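Side-chain contacts in colicin-M immunity protein (Escherichia coli, PDB 4AEQ), which protects cells that carry the colicin M plasmid against the lethal action of colicin M: residues N37-Q40 against T44-P47; I54-S57 against D63-T66. All blocks are in the same frame, centred on the assembly; numbering follows the deposited sequence.

Contact 1: residues N37-Q40 against T44-P47; sequences NDVQ and TEIP
Thr44, whose backbone lies against Val39, has its hydroxyl committed to its own segment: OG1 accepts a hydrogen bond from Ile46 N at 2.9 Å, with an N-H...O angle of 160°. This grip is possible because OG1 stands opposite the backbone N and beside the carbonyl carbon (chi1 -179°), facing the chain that follows. Thr44 CB points away from the helix, and it is the Thr44 backbone and the Glu45 side chain that make the contact. Val39 meets both with one branch, CG1. Val39 CG1 lies 3.8 Å from Thr44 O, and the methyl rests over the face of the carbonyl of the peptide leading into Glu45. Val39 CG1 also touches Glu45 CG at 4.0 Å, an aliphatic contact low on a side chain that runs extended beyond CG and carries its carboxylate away from the valine. Thr44 O is thereby buried against hydrocarbon and has no polar partner in the model. Nearby, Val39 O and Thr44 N approach to 3.5 Å. The second subunit closes in as well: its Met32 packs on Val39, and its Asp36 brings a like charge close to the Glu45 carboxylate, which could favour protonation of one of the two. On the helix, Asp38 OD2 accepts a hydrogen bond from Tyr82 OH, tying this turn to strand 79-87. The loop closes back on the last turns of helix 17-42, bent by an ST turn at Thr44 just before the chain enters strand 48-51, a compact helix-to-strand connection.

Contact 2: residues I54-S57 against D63-T66; sequences IERS and DEKT
Arg56 crosses the side chain of Glu64 at about a right angle and meets it at several points. Arg56 CB lies 3.2 Å from Glu64 OE2, a close approach of a methylene to the carboxylate. CG occupies the position between the backbone N and the carbonyl carbon (chi1 51°), and CG and CD carry the chain onward until a bend at chi3 (-59°) sets the course of the guanidinium. Arg56 NE passes 3.9 Å from Glu64 OE2. At the tip, Arg56 NH2 forms a long salt bridge of 3.7 Å with Glu64 OE1, which lies at the guanidinium edge near its plane, although the two flat groups are tilted 36° apart. The stronger polar partners of the guanidinium are on the second subunit: Arg56 NH1 bonds to Val15 O and forms a salt bridge with Asp17 there, and Arg56 NH2 makes a weak hydrogen bond to Cys12 O of the same subunit, so Glu64 is a secondary partner. Glu64 OE2 also accepts from a water at 2.9 Å; that water in turn accepts from Ser57 N at 3.1 Å and bridges the two segments. Both segments belong to the long surface loop between strands 48-51 and 66-74, where Arg56 touches Leu67 of strand 66-74 and reaches the start of helix 17-42 of the second subunit and the residues just before it.

In the fold
Along the chain contact 1 comes first, and strand 48-51 separates it from contact 2. Their centres are 29 Å apart, with nearest atoms about 17 Å apart, on opposite sides of the chain's centre. Contact 1 marks the passage from helix 17-42 into the four-stranded antiparallel sheet; contact 2 draws together the two ends of the excursion from strand 48-51 to strand 66-74. Both lie in the YebF/Cmi family region, in a construct that omits the N-terminal part of the immunity protein. Both also touch the second subunit, so the interface of the dimer, described as a 3D domain swap, reaches at least these two distant places on each chain.

Contact 1: residues N37-Q40 against T44-P47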
ATOM      1  N   ASN A  37      11.104   8.178  -4.496  1.00 25.18           N
ATOM      2  CA  ASN A  37      11.092   9.208  -5.520  1.00 25.75           C
ATOM      3  C   ASN A  37      10.233  10.394  -5.103  1.00 27.40           C
ATOM      4  O   ASN A  37      10.689  11.532  -5.163  1.00 26.55           O
ATOM      5  CB  ASN A  37      10.656   8.647  -6.874  1.00 28.78           C
ATOM      6  CG  ASN A  37      11.728   7.787  -7.516  1.00 33.14           C
ATOM      7  OD1 ASN A  37      12.797   7.567  -6.938  1.00 34.67           O
ATOM      8  ND2 ASN A  37      11.447   7.288  -8.713  1.00 32.74           N
ATOM      9  N   ASP A  38       9.004  10.143  -4.663  1.00 23.62           N
ATOM     10  CA  ASP A  38       8.139  11.243  -4.232  1.00 21.00           C
ATOM     11  C   ASP A  38       8.765  12.085  -3.120  1.00 21.30           C
ATOM     12  O   ASP A  38       8.656  13.316  -3.131  1.00 22.00           O
ATOM     13  CB  ASP A  38       6.748  10.738  -3.830  1.00 24.97           C
ATOM     14  CG  ASP A  38       5.833  10.542  -5.028  1.00 31.44           C
ATOM     15  OD1 ASP A  38       6.308  10.717  -6.169  1.00 31.51           O
ATOM     16  OD2 ASP A  38       4.643  10.212  -4.831  1.00 32.79           O
ATOM     17  N   VAL A  39       9.426  11.435  -2.168  1.00 22.88           N
ATOM     18  CA  VAL A  39      10.069  12.189  -1.094  1.00 21.88           C
ATOM     19  C   VAL A  39      11.189  13.074  -1.637  1.00 25.46           C
ATOM     20  O   VAL A  39      11.255  14.264  -1.324  1.00 25.82           O
ATOM     21  CB  VAL A  39      10.623  11.270   0.015  1.00 22.68           C
ATOM     22  CG1 VAL A  39      11.475  12.072   0.990  1.00 25.28           C
ATOM     23  CG2 VAL A  39       9.488  10.579   0.744  1.00 21.85           C
ATOM     24  N   GLN A  40      12.070  12.501  -2.455  1.00 25.40           N
ATOM     25  CA  GLN A  40      13.175  13.277  -3.018  1.00 28.90           C
ATOM     26  C   GLN A  40      12.669  14.424  -3.901  1.00 26.13           C
ATOM     27  O   GLN A  40      13.321  15.457  -4.021  1.00 27.07           O
ATOM     28  CB  GLN A  40      14.118  12.370  -3.807  1.00 37.41           C
ATOM     29  CG  GLN A  40      13.441  11.693  -4.983  1.00 50.30           C
ATOM     30  CD  GLN A  40      14.385  10.831  -5.789  1.00 61.27           C
ATOM     31  OE1 GLN A  40      15.442  10.429  -5.302  1.00 66.16           O
ATOM     32  NE2 GLN A  40      14.010  10.540  -7.029  1.00 63.72           N
ATOM     33  N   THR A  44      10.632  16.720   1.065  1.00 22.03           N
ATOM     34  CA  THR A  44      10.263  16.470   2.451  1.00 22.61           C
ATOM     35  C   THR A  44       9.508  15.153   2.601  1.00 22.90           C
ATOM     36  O   THR A  44       8.863  14.688   1.659  1.00 21.36           O
ATOM     37  CB  THR A  44       9.389  17.610   2.998  1.00 25.49           C
ATOM     38  OG1 THR A  44       9.052  17.347   4.366  1.00 27.02           O
ATOM     39  CG2 THR A  44       8.114  17.738   2.177  1.00 21.62           C
ATOM     40  N   GLU A  45       9.595  14.560   3.788  1.00 22.95           N
ATOM     41  CA  GLU A  45       8.788  13.394   4.138  1.00 26.30           C
ATOM     42  C   GLU A  45       7.389  13.815   4.569  1.00 25.72           C
ATOM     43  O   GLU A  45       6.462  13.005   4.588  1.00 27.29           O
ATOM     44  CB  GLU A  45       9.442  12.604   5.275  1.00 34.10           C
ATOM     45  CG  GLU A  45      10.370  11.493   4.824  1.00 40.80           C
ATOM     46  CD  GLU A  45      10.868  10.655   5.986  1.00 46.07           C
ATOM     47  OE1 GLU A  45      10.570  11.012   7.147  1.00 48.13           O
ATOM     48  OE2 GLU A  45      11.551   9.639   5.741  1.00 47.04           O
ATOM     49  N   ILE A  46       7.245  15.087   4.926  1.00 23.24           N
ATOM     50  CA  ILE A  46       5.985  15.586   5.463  1.00 23.37           C
ATOM     51  C   ILE A  46       5.467  16.786   4.679  1.00 22.95           C
ATOM     52  O   ILE A  46       5.440  17.904   5.195  1.00 26.05           O
ATOM     53  CB  ILE A  46       6.136  15.974   6.942  1.00 28.68           C
ATOM     54  CG1 ILE A  46       6.904  14.883   7.692  1.00 30.84           C
ATOM     55  CG2 ILE A  46       4.775  16.216   7.569  1.00 29.77           C
ATOM     56  CD1 ILE A  46       7.448  15.324   9.029  1.00 36.74           C
ATOM     57  N   PRO A  47       5.041  16.556   3.428  1.00 20.64           N
ATOM     58  CA  PRO A  47       4.509  17.636   2.593  1.00 20.41           C
ATOM     59  C   PRO A  47       3.201  18.171   3.152  1.00 20.50           C
ATOM     60  O   PRO A  47       2.539  17.484   3.932  1.00 19.38           O
ATOM     61  CB  PRO A  47       4.251  16.942   1.254  1.00 20.45           C
ATOM     62  CG  PRO A  47       4.067  15.509   1.598  1.00 22.16           C
ATOM     63  CD  PRO A  47       5.005  15.255   2.739  1.00 21.88           C
TER

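Contact 2: residues I54-S57 against D63-T66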
ATOM      1  N   ILE A  54     -14.165  15.728  -3.679  1.00 25.34           N
ATOM      2  CA  ILE A  54     -14.424  14.307  -3.834  1.00 26.23           C
ATOM      3  C   ILE A  54     -15.715  14.086  -4.617  1.00 30.33           C
ATOM      4  O   ILE A  54     -16.770  14.600  -4.242  1.00 31.34           O
ATOM      5  CB  ILE A  54     -14.546  13.616  -2.465  1.00 26.51           C
ATOM      6  CG1 ILE A  54     -13.211  13.679  -1.713  1.00 21.80           C
ATOM      7  CG2 ILE A  54     -15.007  12.173  -2.631  1.00 29.26           C
ATOM      8  CD1 ILE A  54     -13.274  13.130  -0.301  1.00 19.56           C
ATOM      9  N   GLU A  55     -15.628  13.332  -5.709  1.00 27.61           N
ATOM     10  CA  GLU A  55     -16.821  12.949  -6.463  1.00 30.66           C
ATOM     11  C   GLU A  55     -17.281  11.565  -6.035  1.00 25.91           C
ATOM     12  O   GLU A  55     -16.600  10.571  -6.276  1.00 25.84           O
ATOM     13  CB  GLU A  55     -16.550  12.937  -7.971  1.00 35.21           C
ATOM     14  CG  GLU A  55     -16.166  14.274  -8.555  1.00 40.82           C
ATOM     15  CD  GLU A  55     -17.108  15.378  -8.135  1.00 50.17           C
ATOM     16  OE1 GLU A  55     -18.328  15.127  -8.021  1.00 52.05           O
ATOM     17  OE2 GLU A  55     -16.618  16.499  -7.904  1.00 56.17           O
ATOM     18  N   ARG A  56     -18.441  11.500  -5.403  1.00 24.65           N
ATOM     19  CA  ARG A  56     -19.015  10.216  -5.041  1.00 24.55           C
ATOM     20  C   ARG A  56     -20.455  10.167  -5.513  1.00 23.43           C
ATOM     21  O   ARG A  56     -21.118  11.202  -5.607  1.00 24.05           O
ATOM     22  CB  ARG A  56     -18.915   9.980  -3.533  1.00 26.63           C
ATOM     23  CG  ARG A  56     -19.434  11.126  -2.687  1.00 28.12           C
ATOM     24  CD  ARG A  56     -18.928  11.014  -1.256  1.00 26.09           C
ATOM     25  NE  ARG A  56     -19.330   9.758  -0.631  1.00 26.90           N
ATOM     26  CZ  ARG A  56     -18.956   9.376   0.588  1.00 25.36           C
ATOM     27  NH1 ARG A  56     -18.169  10.153   1.322  1.00 21.77           N
ATOM     28  NH2 ARG A  56     -19.372   8.218   1.078  1.00 22.46           N
ATOM     29  N   SER A  57     -20.935   8.968  -5.819  1.00 23.76           N
ATOM     30  CA  SER A  57     -22.280   8.809  -6.345  1.00 30.69           C
ATOM     31  C   SER A  57     -23.307   9.280  -5.325  1.00 33.85           C
ATOM     32  O   SER A  57     -23.204   8.970  -4.139  1.00 33.61           O
ATOM     33  CB  SER A  57     -22.541   7.351  -6.731  1.00 35.30           C
ATOM     34  OG  SER A  57     -23.750   7.223  -7.458  1.00 40.30           O
ATOM     35  N   ASP A  63     -23.697   0.790  -3.070  1.00 45.41           N
ATOM     36  CA  ASP A  63     -22.935   0.059  -4.078  1.00 48.64           C
ATOM     37  C   ASP A  63     -21.474   0.510  -4.172  1.00 45.29           C
ATOM     38  O   ASP A  63     -20.687  -0.106  -4.889  1.00 48.22           O
ATOM     39  CB  ASP A  63     -23.596   0.190  -5.455  1.00 53.51           C
ATOM     40  CG  ASP A  63     -25.027  -0.317  -5.470  1.00 61.20           C
ATOM     41  OD1 ASP A  63     -25.382  -1.144  -4.600  1.00 64.07           O
ATOM     42  OD2 ASP A  63     -25.798   0.114  -6.355  1.00 63.62           O
ATOM     43  N   GLU A  64     -21.109   1.569  -3.448  1.00 41.78           N
ATOM     44  CA  GLU A  64     -19.748   2.095  -3.520  1.00 39.17           C
ATOM     45  C   GLU A  64     -18.812   1.189  -2.750  1.00 33.20           C
ATOM     46  O   GLU A  64     -18.987   0.999  -1.547  1.00 32.60           O
ATOM     47  CB  GLU A  64     -19.663   3.463  -2.842  1.00 46.00           C
ATOM     48  CG  GLU A  64     -20.358   4.619  -3.524  1.00 54.12           C
ATOM     49  CD  GLU A  64     -20.305   5.876  -2.670  1.00 58.95           C
ATOM     50  OE1 GLU A  64     -20.437   5.757  -1.431  1.00 58.46           O
ATOM     51  OE2 GLU A  64     -20.113   6.976  -3.229  1.00 60.90           O
ATOM     52  N   LYS A  65     -17.821   0.622  -3.427  1.00 27.24           N
ATOM     53  CA  LYS A  65     -16.751  -0.082  -2.728  1.00 27.35           C
ATOM     54  C   LYS A  65     -15.504   0.771  -2.483  1.00 27.04           C
ATOM     55  O   LYS A  65     -14.621   0.392  -1.711  1.00 25.31           O
ATOM     56  CB  LYS A  65     -16.395  -1.366  -3.476  1.00 32.54           C
ATOM     57  CG  LYS A  65     -17.552  -2.358  -3.565  1.00 36.03           C
ATOM     58  CD  LYS A  65     -17.982  -2.818  -2.179  1.00 39.41           C
ATOM     59  CE  LYS A  65     -19.135  -3.814  -2.237  1.00 44.97           C
ATOM     60  NZ  LYS A  65     -20.468  -3.144  -2.213  1.00 45.89           N
ATOM     61  N   THR A  66     -15.446   1.936  -3.120  1.00 26.44           N
ATOM     62  CA  THR A  66     -14.239   2.753  -3.086  1.00 28.65           C
ATOM     63  C   THR A  66     -14.562   4.239  -3.128  1.00 27.42           C
ATOM     64  O   THR A  66     -15.473   4.667  -3.839  1.00 27.48           O
ATOM     65  CB  THR A  66     -13.307   2.416  -4.274  1.00 34.94           C
ATOM     66  OG1 THR A  66     -12.869   1.055  -4.175  1.00 38.98           O
ATOM     67  CG2 THR A  66     -12.093   3.329  -4.280  1.00 35.77           C
TER
HETATM   68  O   HOH W   1     -18.891   6.638  -5.835  1.00 46.21           O